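Local structure of beta-lactamase/D-alanine Carboxypeptidase (Yersinia pestis, 3RJU) at residues Thr196-Thr201 and Gly227-Thr232; Pro54-Arg59 and Arg207-Val212; Gly298-Thr303 and Met315-Asn320; Ala294-Ile299 and Leu345-Val350; Val95-Tyr100 and Asn139-Leu144. The protein probably acts as a serine hydrolase on beta-lactams or on the terminal D-alanine of peptidoglycan peptides, as in the beta-lactamase and penicillin-binding protein family. All coordinates share one frame; numbering follows the deposited sequence. Where two conformers were deposited one is given.

Contact 1. Residues Thr196-Thr201 and Gly227-Thr232; sequences TTLTPT and GGIYST
Pro-200 lies over one face of the Tyr-230 ring, a CH-pi contact in which CG stands 3.9 Å from the ring centroid and 25° off its normal, displaced toward the CE2 rim. This CH-pi contact flanks a single antiparallel beta bridge, the hydrogen-bonded pair Thr-197 and Tyr-230, through which the loop before helix 202-205 adds to the short strand 230-231; the other side of that strand pairs with 58-59. Two backbone bonds make the bridge: Thr-197 N to Tyr-230 O at 3.0 Å and Tyr-230 N to Thr-197 O at 2.9 Å. Tyr-230 O also receives a CA-H...O contact from Thr-196 CA at 3.1 Å, while Thr-197 O sits in the plane of the tyrosine ring at its CD2 edge. The ring is thus met on a face and at an edge, and its OH bonds to Gly-218 O beyond the contact. Leu-198 turns its CD2 onto the backbone of Gly-228, with the methyl 3.5 Å from Gly-228 C, and Thr-64 OG1 bonds to the next amide, that of Ile-229. Just before the proline the loop makes an ST turn, Thr-199 N donating to Thr-197 OG1. One residue beyond the bridge, Thr-196 faces Ser-231: Ser-231 OG donates to Thr-196 OG1 over 2.7 Å, and that threonine oxygen is also bonded to Asp-235 OD2.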
# COMPACT_ATOMS: atom_id res chain seq x y z
N THR A 196 -10.82 -8.99 -2.94
CA THR A 196 -9.76 -8.37 -2.15
C THR A 196 -9.69 -9.08 -0.80
O THR A 196 -10.66 -9.06 -0.03
CB THR A 196 -9.98 -6.85 -2.00
OG1 THR A 196 -9.98 -6.24 -3.30
CG2 THR A 196 -8.88 -6.20 -1.14
N THR A 197 -8.57 -9.74 -0.54
CA THR A 197 -8.55 -10.77 0.49
C THR A 197 -7.12 -11.13 0.91
O THR A 197 -6.18 -10.89 0.16
CB THR A 197 -9.26 -12.06 -0.03
OG1 THR A 197 -9.32 -13.03 1.02
CG2 THR A 197 -8.53 -12.65 -1.24
N LEU A 198 -6.99 -11.67 2.12
CA LEU A 198 -5.75 -12.26 2.61
C LEU A 198 -5.84 -13.78 2.57
O LEU A 198 -4.88 -14.48 2.87
CB LEU A 198 -5.49 -11.82 4.06
CG LEU A 198 -5.22 -10.34 4.26
CD1 LEU A 198 -5.52 -9.91 5.70
CD2 LEU A 198 -3.79 -9.98 3.84
N THR A 199 -7.01 -14.28 2.19
CA THR A 199 -7.25 -15.71 2.21
C THR A 199 -7.96 -16.15 0.92
O THR A 199 -9.14 -16.53 0.93
CB THR A 199 -8.11 -16.10 3.44
OG1 THR A 199 -9.34 -15.36 3.41
CG2 THR A 199 -7.38 -15.74 4.74
N PRO A 200 -7.24 -16.10 -0.21
CA PRO A 200 -7.88 -16.44 -1.48
C PRO A 200 -8.34 -17.89 -1.58
O PRO A 200 -7.73 -18.80 -1.02
CB PRO A 200 -6.79 -16.14 -2.52
CG PRO A 200 -5.51 -16.28 -1.75
CD PRO A 200 -5.81 -15.77 -0.37
N THR A 201 -9.43 -18.09 -2.31
CA THR A 201 -9.90 -19.43 -2.62
C THR A 201 -9.12 -20.00 -3.80
O THR A 201 -8.33 -19.30 -4.44
CB THR A 201 -11.36 -19.40 -3.04
OG1 THR A 201 -11.48 -18.62 -4.24
CG2 THR A 201 -12.22 -18.78 -1.94
N GLY A 227 1.68 -6.01 3.75
CA GLY A 227 1.79 -6.35 2.34
C GLY A 227 1.01 -7.49 1.73
O GLY A 227 1.12 -7.72 0.53
N GLY A 228 0.21 -8.21 2.53
CA GLY A 228 -0.34 -9.47 2.05
C GLY A 228 -1.56 -9.44 1.15
O GLY A 228 -1.98 -10.48 0.64
N ILE A 229 -2.17 -8.27 0.96
CA ILE A 229 -3.50 -8.24 0.34
C ILE A 229 -3.46 -8.60 -1.15
O ILE A 229 -2.64 -8.10 -1.91
CB ILE A 229 -4.23 -6.89 0.59
CG1 ILE A 229 -4.57 -6.73 2.08
CG2 ILE A 229 -5.51 -6.77 -0.28
CD1 ILE A 229 -5.16 -5.37 2.42
N TYR A 230 -4.33 -9.53 -1.54
CA TYR A 230 -4.60 -9.79 -2.95
C TYR A 230 -5.78 -8.93 -3.37
O TYR A 230 -6.70 -8.69 -2.59
CB TYR A 230 -4.98 -11.23 -3.18
CG TYR A 230 -3.98 -12.29 -2.80
CD1 TYR A 230 -3.12 -12.84 -3.75
CD2 TYR A 230 -3.94 -12.81 -1.50
CE1 TYR A 230 -2.23 -13.84 -3.42
CE2 TYR A 230 -3.04 -13.82 -1.16
CZ TYR A 230 -2.21 -14.34 -2.13
OH TYR A 230 -1.32 -15.35 -1.80
N SER A 231 -5.78 -8.49 -4.63
CA SER A 231 -6.93 -7.76 -5.15
C SER A 231 -7.06 -7.98 -6.65
O SER A 231 -6.50 -8.95 -7.21
CB SER A 231 -6.82 -6.27 -4.79
OG SER A 231 -8.03 -5.57 -5.06
N THR A 232 -7.78 -7.09 -7.33
CA THR A 232 -7.87 -7.13 -8.79
C THR A 232 -7.86 -5.69 -9.27
O THR A 232 -8.13 -4.76 -8.49
CB THR A 232 -9.19 -7.76 -9.26
OG1 THR A 232 -10.28 -6.98 -8.73
CG2 THR A 232 -9.32 -9.22 -8.80

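Contact 2. Residues Pro54-Arg59 and Arg207-Val212; sequences PDSLIR and RLMIGV
Arg-207 lays its side chain along the backbone of Asp-55 to Leu-57. Arg-207 CB starts 3.9 Å from Leu-57 N. Arg-207 CD then passes Asp-55 O at 3.7 Å, and a bend at chi3 (-88°) turns the guanidinium. Arg-207 NH1 thereby donates to Asp-55 O over 2.8 Å, in the carbonyl plane and in the guanidinium plane alike; with the NH2 partners, Glu-203 in a salt bridge and Asn-195 in a hydrogen bond, this fixes the rotation of the group. The Asp-55 carboxylate is no second clasp: OD2 stays well out of the guanidinium plane, and OD1 pairs with Arg-53. A single backbone bridge, Leu-57 with Leu-208, ties this loop to the run leading into strand 58-59. Arg-207 O takes two bonds, one from Leu-57 N, which stands 62° out of the carbonyl plane, and one over 2.8 Å from a water that also meets Ser-56 OG, itself hydrogen-bonded to Arg-53 N. Met-209 N returns a bond to Leu-57 O over 3.1 Å. On the apolar side, Met-209, a selenomethionine, runs beside Ile-58 and sets SE 3.9 Å from Ile-58 CG2, both touching Phe-309 of the central sheet. The arginine therefore grips a carbonyl oxygen instead of the nearby carboxylate, whose charge probably adds only a diffuse attraction; two main-chain bonds and one arginine bond are the direct hydrogen bonds across the contact.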
# COMPACT_ATOMS: atom_id res chain seq x y z
N PRO A 54 -9.97 -7.37 -15.95
CA PRO A 54 -10.39 -6.60 -14.77
C PRO A 54 -10.40 -7.45 -13.50
O PRO A 54 -10.21 -6.91 -12.40
CB PRO A 54 -11.84 -6.20 -15.11
CG PRO A 54 -11.83 -6.10 -16.63
CD PRO A 54 -10.91 -7.23 -17.08
N ASP A 55 -10.64 -8.74 -13.64
CA ASP A 55 -10.71 -9.61 -12.48
C ASP A 55 -9.49 -10.51 -12.35
O ASP A 55 -9.53 -11.49 -11.62
CB ASP A 55 -11.98 -10.45 -12.49
CG ASP A 55 -12.01 -11.43 -13.65
OD1 ASP A 55 -11.07 -11.42 -14.47
OD2 ASP A 55 -12.97 -12.21 -13.74
N SER A 56 -8.38 -10.17 -13.02
CA SER A 56 -7.13 -10.88 -12.76
C SER A 56 -6.70 -10.63 -11.31
O SER A 56 -6.72 -9.49 -10.83
CB SER A 56 -6.02 -10.42 -13.71
OG SER A 56 -6.25 -10.87 -15.03
N LEU A 57 -6.32 -11.70 -10.60
CA LEU A 57 -5.86 -11.54 -9.23
C LEU A 57 -4.44 -11.02 -9.24
O LEU A 57 -3.60 -11.46 -10.05
CB LEU A 57 -5.96 -12.84 -8.41
CG LEU A 57 -6.18 -12.62 -6.91
CD1 LEU A 57 -7.57 -12.06 -6.64
CD2 LEU A 57 -5.96 -13.91 -6.11
N ILE A 58 -4.16 -10.11 -8.33
CA ILE A 58 -2.83 -9.52 -8.21
C ILE A 58 -2.44 -9.47 -6.73
O ILE A 58 -3.31 -9.49 -5.85
CB ILE A 58 -2.81 -8.08 -8.78
CG1 ILE A 58 -3.74 -7.15 -8.00
CG2 ILE A 58 -3.19 -8.09 -10.26
CD1 ILE A 58 -3.78 -5.71 -8.55
N ARG A 59 -1.14 -9.43 -6.46
CA ARG A 59 -0.66 -9.04 -5.14
C ARG A 59 -0.45 -7.53 -5.14
O ARG A 59 0.33 -7.01 -5.96
CB ARG A 59 0.66 -9.73 -4.79
CG ARG A 59 0.58 -11.27 -4.82
CD ARG A 59 1.86 -11.87 -4.26
NE ARG A 59 1.96 -13.32 -4.44
CZ ARG A 59 1.64 -14.22 -3.51
NH1 ARG A 59 1.18 -13.85 -2.32
NH2 ARG A 59 1.81 -15.51 -3.78
N ARG A 207 -6.59 -17.30 -10.90
CA ARG A 207 -6.55 -16.03 -11.63
C ARG A 207 -5.34 -15.17 -11.28
O ARG A 207 -5.17 -14.09 -11.85
CB ARG A 207 -7.85 -15.23 -11.40
CG ARG A 207 -9.09 -15.92 -11.97
CD ARG A 207 -10.34 -15.05 -11.78
NE ARG A 207 -11.01 -15.28 -10.50
CZ ARG A 207 -11.27 -14.34 -9.59
NH1 ARG A 207 -10.89 -13.08 -9.78
NH2 ARG A 207 -11.93 -14.67 -8.48
N LEU A 208 -4.50 -15.64 -10.36
CA LEU A 208 -3.33 -14.85 -9.94
C LEU A 208 -2.31 -14.80 -11.09
O LEU A 208 -1.94 -15.85 -11.67
CB LEU A 208 -2.69 -15.44 -8.68
CG LEU A 208 -1.52 -14.64 -8.09
CD1 LEU A 208 -2.00 -13.29 -7.54
CD2 LEU A 208 -0.79 -15.44 -7.02
N MSE A 209 -1.92 -13.59 -11.46
CA MSE A 209 -0.93 -13.39 -12.51
C MSE A 209 0.42 -13.87 -12.00
O MSE A 209 0.65 -13.92 -10.78
CB MSE A 209 -0.86 -11.91 -12.90
CG MSE A 209 -2.19 -11.34 -13.42
SE MSE A 209 -2.04 -9.43 -13.74
CE MSE A 209 -0.51 -9.39 -14.96
N ILE A 210 1.31 -14.22 -12.93
CA ILE A 210 2.59 -14.82 -12.62
C ILE A 210 3.71 -14.10 -13.37
O ILE A 210 3.62 -13.87 -14.58
CB ILE A 210 2.61 -16.31 -13.02
CG1 ILE A 210 1.63 -17.10 -12.13
CG2 ILE A 210 4.01 -16.88 -12.91
CD1 ILE A 210 1.38 -18.54 -12.58
N GLY A 211 4.76 -13.74 -12.65
CA GLY A 211 5.97 -13.22 -13.27
C GLY A 211 7.19 -13.84 -12.62
O GLY A 211 7.08 -14.84 -11.90
N VAL A 212 8.35 -13.23 -12.83
CA VAL A 212 9.58 -13.73 -12.23
C VAL A 212 9.56 -13.45 -10.74
O VAL A 212 9.17 -12.36 -10.30
CB VAL A 212 10.81 -13.06 -12.89
CG1 VAL A 212 12.10 -13.42 -12.16
CG2 VAL A 212 10.89 -13.47 -14.36
O HOH W 1 -5.89 -13.66 -14.47

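Contact 3. Residues Gly298-Thr303 and Met315-Asn320; sequences GIMQKT and MVPEKN
Val-316 overlaps the start of the neighbouring strand, its CG2 methyl resting 3.6 Å from Gly-298 O and 4.3 Å from Ile-299 CG1. The two segments are the open end of the beta hairpin made by strands 299-306 and 309-316 in the antiparallel sheet of the beta-lactamase fold. Met-300 and Met-315 form a hydrogen-bonded pair: Met-300 N donates to Met-315 O at 2.9 Å, and Met-315 N to Met-300 O at 2.8 Å. Both are selenomethionines whose side chains leave the same face of the sheet, where both touch Gln-259. Met-300 has CG anti to its carbonyl carbon (chi1 -69°), which brings CG within 4.2 Å of Pro-317 CD; bends at chi2 and chi3 then carry SE away from residues 315-320. Pro-317 opens a 3-10 turn that ends the pairing, held by Lys-319 N to Val-316 O at 2.9 Å. Farther along the first strand, Lys-302 and Thr-303 fit the K(T/S)G-type motif of serine penicillin-recognising enzymes, consistent with an active-site position; a citrate, probably from the crystallisation liquor, is hydrogen-bonded to Thr-303 OG1. Running forward along its strand, Lys-302 bonds through NZ to Tyr-159 OH and, at 2.7 Å, to Thr-303 O.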
# COMPACT_ATOMS: atom_id res chain seq x y z
N GLY A 298 2.38 18.04 -7.45
CA GLY A 298 2.42 17.45 -6.12
C GLY A 298 1.59 16.18 -6.16
O GLY A 298 0.44 16.20 -6.61
N ILE A 299 2.18 15.09 -5.70
CA ILE A 299 1.61 13.77 -5.86
C ILE A 299 1.57 13.04 -4.52
O ILE A 299 2.56 13.02 -3.79
CB ILE A 299 2.46 12.95 -6.87
CG1 ILE A 299 2.26 13.50 -8.30
CG2 ILE A 299 2.14 11.45 -6.79
CD1 ILE A 299 3.26 12.96 -9.32
N MSE A 300 0.41 12.45 -4.22
CA MSE A 300 0.25 11.51 -3.11
C MSE A 300 0.40 10.12 -3.69
O MSE A 300 -0.30 9.77 -4.66
CB MSE A 300 -1.16 11.64 -2.50
CG MSE A 300 -1.39 12.92 -1.77
SE MSE A 300 -0.35 12.99 -0.12
CE MSE A 300 -1.41 11.81 0.94
N GLN A 301 1.28 9.31 -3.10
CA GLN A 301 1.59 8.03 -3.71
C GLN A 301 1.96 6.93 -2.72
O GLN A 301 2.20 7.19 -1.53
CB GLN A 301 2.67 8.19 -4.81
CG GLN A 301 3.97 8.87 -4.37
CD GLN A 301 5.01 7.93 -3.70
OE1 GLN A 301 4.71 6.79 -3.33
NE2 GLN A 301 6.22 8.42 -3.56
N LYS A 302 1.96 5.69 -3.21
CA LYS A 302 2.48 4.56 -2.46
C LYS A 302 3.04 3.55 -3.46
O LYS A 302 2.43 3.30 -4.50
CB LYS A 302 1.40 3.88 -1.62
CG LYS A 302 1.95 2.70 -0.78
CD LYS A 302 2.89 3.19 0.34
CE LYS A 302 3.64 2.04 1.04
NZ LYS A 302 4.87 1.63 0.29
N THR A 303 4.20 3.00 -3.13
CA THR A 303 4.87 1.99 -3.93
C THR A 303 4.67 0.60 -3.31
O THR A 303 4.41 0.45 -2.11
CB THR A 303 6.39 2.26 -3.96
OG1 THR A 303 6.89 2.32 -2.61
CG2 THR A 303 6.71 3.56 -4.65
N MSE A 315 -1.67 9.96 -7.07
CA MSE A 315 -2.85 10.75 -7.32
C MSE A 315 -2.67 12.20 -6.95
O MSE A 315 -1.79 12.55 -6.15
CB MSE A 315 -4.06 10.17 -6.60
CG MSE A 315 -3.96 10.22 -5.10
SE MSE A 315 -5.67 9.84 -4.23
CE MSE A 315 -5.85 7.94 -4.66
N VAL A 316 -3.53 13.02 -7.54
CA VAL A 316 -3.55 14.44 -7.29
C VAL A 316 -5.00 14.71 -6.87
O VAL A 316 -5.85 14.99 -7.71
CB VAL A 316 -3.17 15.25 -8.55
CG1 VAL A 316 -3.17 16.75 -8.25
CG2 VAL A 316 -1.80 14.82 -9.05
N PRO A 317 -5.29 14.54 -5.58
CA PRO A 317 -6.68 14.51 -5.14
C PRO A 317 -7.45 15.79 -5.47
O PRO A 317 -8.63 15.73 -5.78
CB PRO A 317 -6.58 14.31 -3.62
CG PRO A 317 -5.26 13.66 -3.42
CD PRO A 317 -4.35 14.22 -4.47
N GLU A 318 -6.77 16.93 -5.42
CA GLU A 318 -7.43 18.20 -5.67
C GLU A 318 -7.95 18.29 -7.10
O GLU A 318 -8.89 19.03 -7.38
CB GLU A 318 -6.49 19.37 -5.35
CG GLU A 318 -5.21 19.36 -6.14
CD GLU A 318 -4.02 18.73 -5.40
OE1 GLU A 318 -4.14 17.64 -4.77
OE2 GLU A 318 -2.95 19.36 -5.48
N LYS A 319 -7.34 17.51 -8.00
CA LYS A 319 -7.73 17.50 -9.42
C LYS A 319 -8.51 16.24 -9.78
O LYS A 319 -8.79 16.00 -10.96
CB LYS A 319 -6.51 17.59 -10.35
CG LYS A 319 -5.63 18.81 -10.20
CD LYS A 319 -6.32 20.09 -10.53
CE LYS A 319 -5.36 21.26 -10.35
NZ LYS A 319 -4.18 21.06 -11.23
N ASN A 320 -8.85 15.42 -8.77
CA ASN A 320 -9.66 14.22 -8.99
C ASN A 320 -9.01 13.25 -9.96
O ASN A 320 -9.71 12.64 -10.79
CB ASN A 320 -11.05 14.60 -9.50
CG ASN A 320 -11.76 15.51 -8.54
OD1 ASN A 320 -11.70 15.33 -7.32
ND2 ASN A 320 -12.42 16.52 -9.09
O HOH W 2 -1.48 16.29 -4.71

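Contact 4. Residues Ala294-Ile299 and Leu345-Val350; sequences ADLPGI and LVAELV
Leu-296 and Ala-347 are the residues with the nearest CA atoms, 5.4 Å apart, where the loop entering strand 299-306 passes the C-terminal turns of helix 336-349. The loop is extended at Leu-296 and Pro-297, which lets the proline ring face the helix. Val-346, Ala-347 and Val-350 receive it: Pro-297 CD lies 3.8 Å from Ala-347 CB, while Pro-297 CG sits 4.0 Å from Val-346 CG1 and 4.1 Å from Val-350 CG2. Val-346 has CG1 anti to its backbone N (chi1 168°), and this methyl reaches both the proline and, more loosely at 4.4 Å, Ile-299 CG1. Leu-296 adds its CD2, 4.0 Å from Ala-347 CB. Val-316 of strand 309-316 also touches Pro-297, Val-346 and Val-350, so loop, helix and sheet meet in one apolar cluster. The shortest approach is an oxygen on a methyl, Asp-295 O to Ala-347 CB at 3.4 Å. The side-chain pairs are all apolar and the segments share no hydrogen bond, which leaves shape and exclusion of water to hold them.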
# COMPACT_ATOMS: atom_id res chain seq x y z
N ALA A 294 10.41 19.84 -11.02
CA ALA A 294 10.59 19.70 -12.44
C ALA A 294 9.25 20.01 -13.09
O ALA A 294 8.65 21.07 -12.86
CB ALA A 294 11.05 18.29 -12.78
N ASP A 295 8.77 19.07 -13.89
CA ASP A 295 7.49 19.20 -14.56
C ASP A 295 6.45 18.28 -13.93
O ASP A 295 5.46 17.93 -14.58
CB ASP A 295 7.66 18.84 -16.02
CG ASP A 295 8.70 17.77 -16.23
OD1 ASP A 295 8.48 16.63 -15.75
OD2 ASP A 295 9.75 18.07 -16.85
N LEU A 296 6.67 17.88 -12.68
CA LEU A 296 5.72 17.00 -12.02
C LEU A 296 4.88 17.79 -11.01
O LEU A 296 5.38 18.72 -10.38
CB LEU A 296 6.43 15.86 -11.31
CG LEU A 296 7.24 14.89 -12.17
CD1 LEU A 296 7.92 13.85 -11.29
CD2 LEU A 296 6.36 14.21 -13.24
N PRO A 297 3.60 17.43 -10.87
CA PRO A 297 2.75 18.07 -9.86
C PRO A 297 3.00 17.47 -8.48
O PRO A 297 3.78 16.52 -8.36
CB PRO A 297 1.34 17.72 -10.34
CG PRO A 297 1.50 16.37 -11.00
CD PRO A 297 2.86 16.42 -11.67
N GLY A 298 2.38 18.04 -7.45
CA GLY A 298 2.42 17.45 -6.12
C GLY A 298 1.59 16.18 -6.16
O GLY A 298 0.44 16.20 -6.61
N ILE A 299 2.18 15.09 -5.70
CA ILE A 299 1.61 13.77 -5.86
C ILE A 299 1.57 13.04 -4.52
O ILE A 299 2.56 13.02 -3.79
CB ILE A 299 2.46 12.95 -6.87
CG1 ILE A 299 2.26 13.50 -8.30
CG2 ILE A 299 2.14 11.45 -6.79
CD1 ILE A 299 3.26 12.96 -9.32
N LEU A 345 2.62 10.48 -16.76
CA LEU A 345 1.23 10.41 -17.18
C LEU A 345 0.37 11.36 -16.32
O LEU A 345 -0.44 12.14 -16.85
CB LEU A 345 0.70 8.98 -17.07
CG LEU A 345 -0.81 8.77 -17.26
CD1 LEU A 345 -1.33 9.31 -18.61
CD2 LEU A 345 -1.14 7.29 -17.12
N VAL A 346 0.55 11.30 -15.01
CA VAL A 346 -0.22 12.15 -14.10
C VAL A 346 0.05 13.63 -14.44
O VAL A 346 -0.87 14.46 -14.45
CB VAL A 346 0.11 11.84 -12.62
CG1 VAL A 346 -0.44 12.92 -11.70
CG2 VAL A 346 -0.46 10.48 -12.23
N ALA A 347 1.30 13.95 -14.76
CA ALA A 347 1.67 15.32 -15.09
C ALA A 347 0.93 15.80 -16.35
O ALA A 347 0.51 16.96 -16.43
CB ALA A 347 3.18 15.45 -15.28
N GLU A 348 0.77 14.91 -17.33
CA GLU A 348 0.03 15.29 -18.52
C GLU A 348 -1.48 15.42 -18.21
O GLU A 348 -2.14 16.33 -18.71
CB GLU A 348 0.27 14.30 -19.66
CG GLU A 348 -0.37 14.73 -21.01
CD GLU A 348 0.20 16.04 -21.57
OE1 GLU A 348 1.38 16.35 -21.30
OE2 GLU A 348 -0.54 16.75 -22.30
N LEU A 349 -2.00 14.52 -17.37
CA LEU A 349 -3.41 14.56 -17.04
C LEU A 349 -3.82 15.82 -16.29
O LEU A 349 -4.95 16.29 -16.45
CB LEU A 349 -3.85 13.30 -16.27
CG LEU A 349 -3.83 11.98 -17.03
CD1 LEU A 349 -3.97 10.82 -16.04
CD2 LEU A 349 -4.92 11.90 -18.11
N VAL A 350 -2.93 16.38 -15.47
CA VAL A 350 -3.33 17.56 -14.70
C VAL A 350 -3.37 18.87 -15.50
O VAL A 350 -3.91 19.86 -15.02
CB VAL A 350 -2.46 17.78 -13.42
CG1 VAL A 350 -2.59 16.59 -12.45
CG2 VAL A 350 -1.02 18.09 -13.79

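Contact 5. Residues Val95-Tyr100 and Asn139-Leu144; sequences VNVPSY and NRWQWL
This is apolar packing of a loop against a helix in an outlying part of the fold, its centre about 24 Å from the centre of the chain: residues 95-98, between helices 64-77 and 108-113, pack against the C-terminal part of helix 137-144. Two valines meet the Trp-141 indole at its benzo edge, near the ring plane, with Val-95 CG2 3.9 Å from Trp-141 CE3 and Val-97 CG2 3.7 Å from Trp-141 CZ3. Val-97 places CG2 anti to its carbonyl carbon, where the same methyl also reaches Leu-144 CD2 at 4.1 Å. That leucine methyl in turn stands 3.7 Å above the indole plane toward the rim, so Trp-141 is bordered by the loop at an edge and by its own helix on a face. Pro-98 packs onto the end of the helix: its CD is 3.9 Å from Leu-144 CD1 and only 3.1 Å from Leu-144 O, a tight approach. Asn-96 O is buried by the contact and has no polar partner in the model. Trp-141 also meets helix 162-175, where Leu-166 touches it and Asp-169 accepts from its NE1 while forming a salt bridge with Arg-140; the tryptophan so links that helix to the 95-98 loop.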
# COMPACT_ATOMS: atom_id res chain seq x y z
N VAL A 95 2.55 -9.15 28.25
CA VAL A 95 3.75 -9.06 27.42
C VAL A 95 4.25 -7.63 27.29
O VAL A 95 3.48 -6.69 27.08
CB VAL A 95 3.58 -9.74 26.03
CG1 VAL A 95 2.22 -10.40 25.93
CG2 VAL A 95 3.81 -8.75 24.90
N ASN A 96 5.56 -7.48 27.43
CA ASN A 96 6.23 -6.20 27.41
C ASN A 96 6.37 -5.67 25.99
O ASN A 96 6.64 -6.43 25.06
CB ASN A 96 7.61 -6.34 28.05
CG ASN A 96 8.47 -5.10 27.90
OD1 ASN A 96 8.18 -4.05 28.48
ND2 ASN A 96 9.54 -5.21 27.11
N VAL A 97 6.13 -4.37 25.81
CA VAL A 97 6.47 -3.71 24.57
C VAL A 97 7.59 -2.74 24.89
O VAL A 97 7.40 -1.81 25.67
CB VAL A 97 5.29 -2.95 23.95
CG1 VAL A 97 5.77 -2.16 22.73
CG2 VAL A 97 4.18 -3.93 23.57
N PRO A 98 8.76 -2.96 24.30
CA PRO A 98 9.89 -2.09 24.64
C PRO A 98 9.71 -0.66 24.12
O PRO A 98 9.03 -0.41 23.12
CB PRO A 98 11.06 -2.77 23.94
CG PRO A 98 10.43 -3.40 22.74
CD PRO A 98 9.11 -3.93 23.26
N SER A 99 10.36 0.27 24.80
CA SER A 99 10.31 1.67 24.44
C SER A 99 11.69 2.26 24.59
O SER A 99 12.49 1.81 25.42
CB SER A 99 9.37 2.42 25.38
OG SER A 99 9.78 2.26 26.72
N TYR A 100 11.96 3.30 23.81
CA TYR A 100 13.23 3.97 23.88
C TYR A 100 13.48 4.49 25.30
O TYR A 100 14.56 4.30 25.86
CB TYR A 100 13.29 5.12 22.89
CG TYR A 100 14.51 5.94 23.12
CD1 TYR A 100 15.78 5.45 22.78
CD2 TYR A 100 14.43 7.19 23.72
CE1 TYR A 100 16.92 6.18 23.02
CE2 TYR A 100 15.55 7.93 23.96
CZ TYR A 100 16.80 7.42 23.62
OH TYR A 100 17.91 8.17 23.87
N ASN A 139 4.88 -15.00 16.24
CA ASN A 139 6.33 -14.77 16.14
C ASN A 139 6.66 -13.32 16.50
O ASN A 139 7.64 -13.06 17.21
CB ASN A 139 6.87 -15.01 14.72
CG ASN A 139 6.73 -16.44 14.24
OD1 ASN A 139 6.61 -16.66 13.04
ND2 ASN A 139 6.76 -17.41 15.16
N ARG A 140 5.88 -12.38 15.96
CA ARG A 140 6.15 -10.96 16.18
C ARG A 140 6.15 -10.59 17.65
O ARG A 140 7.04 -9.89 18.13
CB ARG A 140 5.11 -10.08 15.46
CG ARG A 140 5.26 -10.04 13.98
CD ARG A 140 4.39 -8.95 13.40
NE ARG A 140 2.95 -9.21 13.38
CZ ARG A 140 2.33 -9.95 12.46
NH1 ARG A 140 3.02 -10.59 11.53
NH2 ARG A 140 1.00 -10.06 12.47
N TRP A 141 5.13 -11.05 18.36
CA TRP A 141 4.98 -10.67 19.76
C TRP A 141 5.97 -11.40 20.66
O TRP A 141 6.42 -10.84 21.66
CB TRP A 141 3.52 -10.79 20.22
CG TRP A 141 2.74 -9.71 19.57
CD1 TRP A 141 2.16 -9.74 18.33
CD2 TRP A 141 2.52 -8.39 20.08
NE1 TRP A 141 1.57 -8.53 18.05
CE2 TRP A 141 1.78 -7.68 19.10
CE3 TRP A 141 2.88 -7.73 21.27
CZ2 TRP A 141 1.37 -6.36 19.29
CZ3 TRP A 141 2.47 -6.41 21.45
CH2 TRP A 141 1.73 -5.74 20.45
N GLN A 142 6.36 -12.62 20.28
CA GLN A 142 7.41 -13.33 20.99
C GLN A 142 8.75 -12.59 20.84
O GLN A 142 9.50 -12.45 21.81
CB GLN A 142 7.51 -14.78 20.48
CG GLN A 142 8.50 -15.64 21.24
CD GLN A 142 8.19 -15.74 22.73
OE1 GLN A 142 7.02 -15.80 23.14
NE2 GLN A 142 9.24 -15.74 23.55
N TRP A 143 9.03 -12.08 19.65
CA TRP A 143 10.24 -11.29 19.41
C TRP A 143 10.17 -9.94 20.12
O TRP A 143 11.13 -9.50 20.73
CB TRP A 143 10.46 -11.06 17.91
CG TRP A 143 11.61 -10.13 17.62
CD1 TRP A 143 12.94 -10.48 17.50
CD2 TRP A 143 11.56 -8.71 17.44
NE1 TRP A 143 13.70 -9.36 17.25
CE2 TRP A 143 12.88 -8.26 17.20
CE3 TRP A 143 10.52 -7.77 17.44
CZ2 TRP A 143 13.20 -6.92 16.98
CZ3 TRP A 143 10.84 -6.42 17.22
CH2 TRP A 143 12.16 -6.02 16.99
N LEU A 144 9.03 -9.27 20.03
CA LEU A 144 8.92 -7.89 20.51
C LEU A 144 9.18 -7.82 22.02
O LEU A 144 9.83 -6.89 22.52
CB LEU A 144 7.54 -7.31 20.14
CG LEU A 144 7.31 -5.84 20.43
CD1 LEU A 144 8.27 -4.95 19.64
CD2 LEU A 144 5.86 -5.48 20.13

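Overall arrangement
From the N terminus, 54-59 opens contact 2, which closes only at 207-212. Contact 5 lies wholly within that interval, joining a loop to helix 137-144 in the outlying helical region, about 35 Å from contact 2 between centres. Contact 1 opens at 196-201, before contact 2 has closed, and ends at 227-232, so the two cross; they touch where strands 58-59 and 230-231 pair, Ser-231 O lying 2.8 Å from Ile-58 N. Contacts 3 and 4 both come later in the chain and start from the same stretch, 294-303, sharing Gly-298 and Ile-299. Contact 3 closes first, across a hairpin of the large sheet; contact 4 then packs the C-terminal helix against the start of that hairpin.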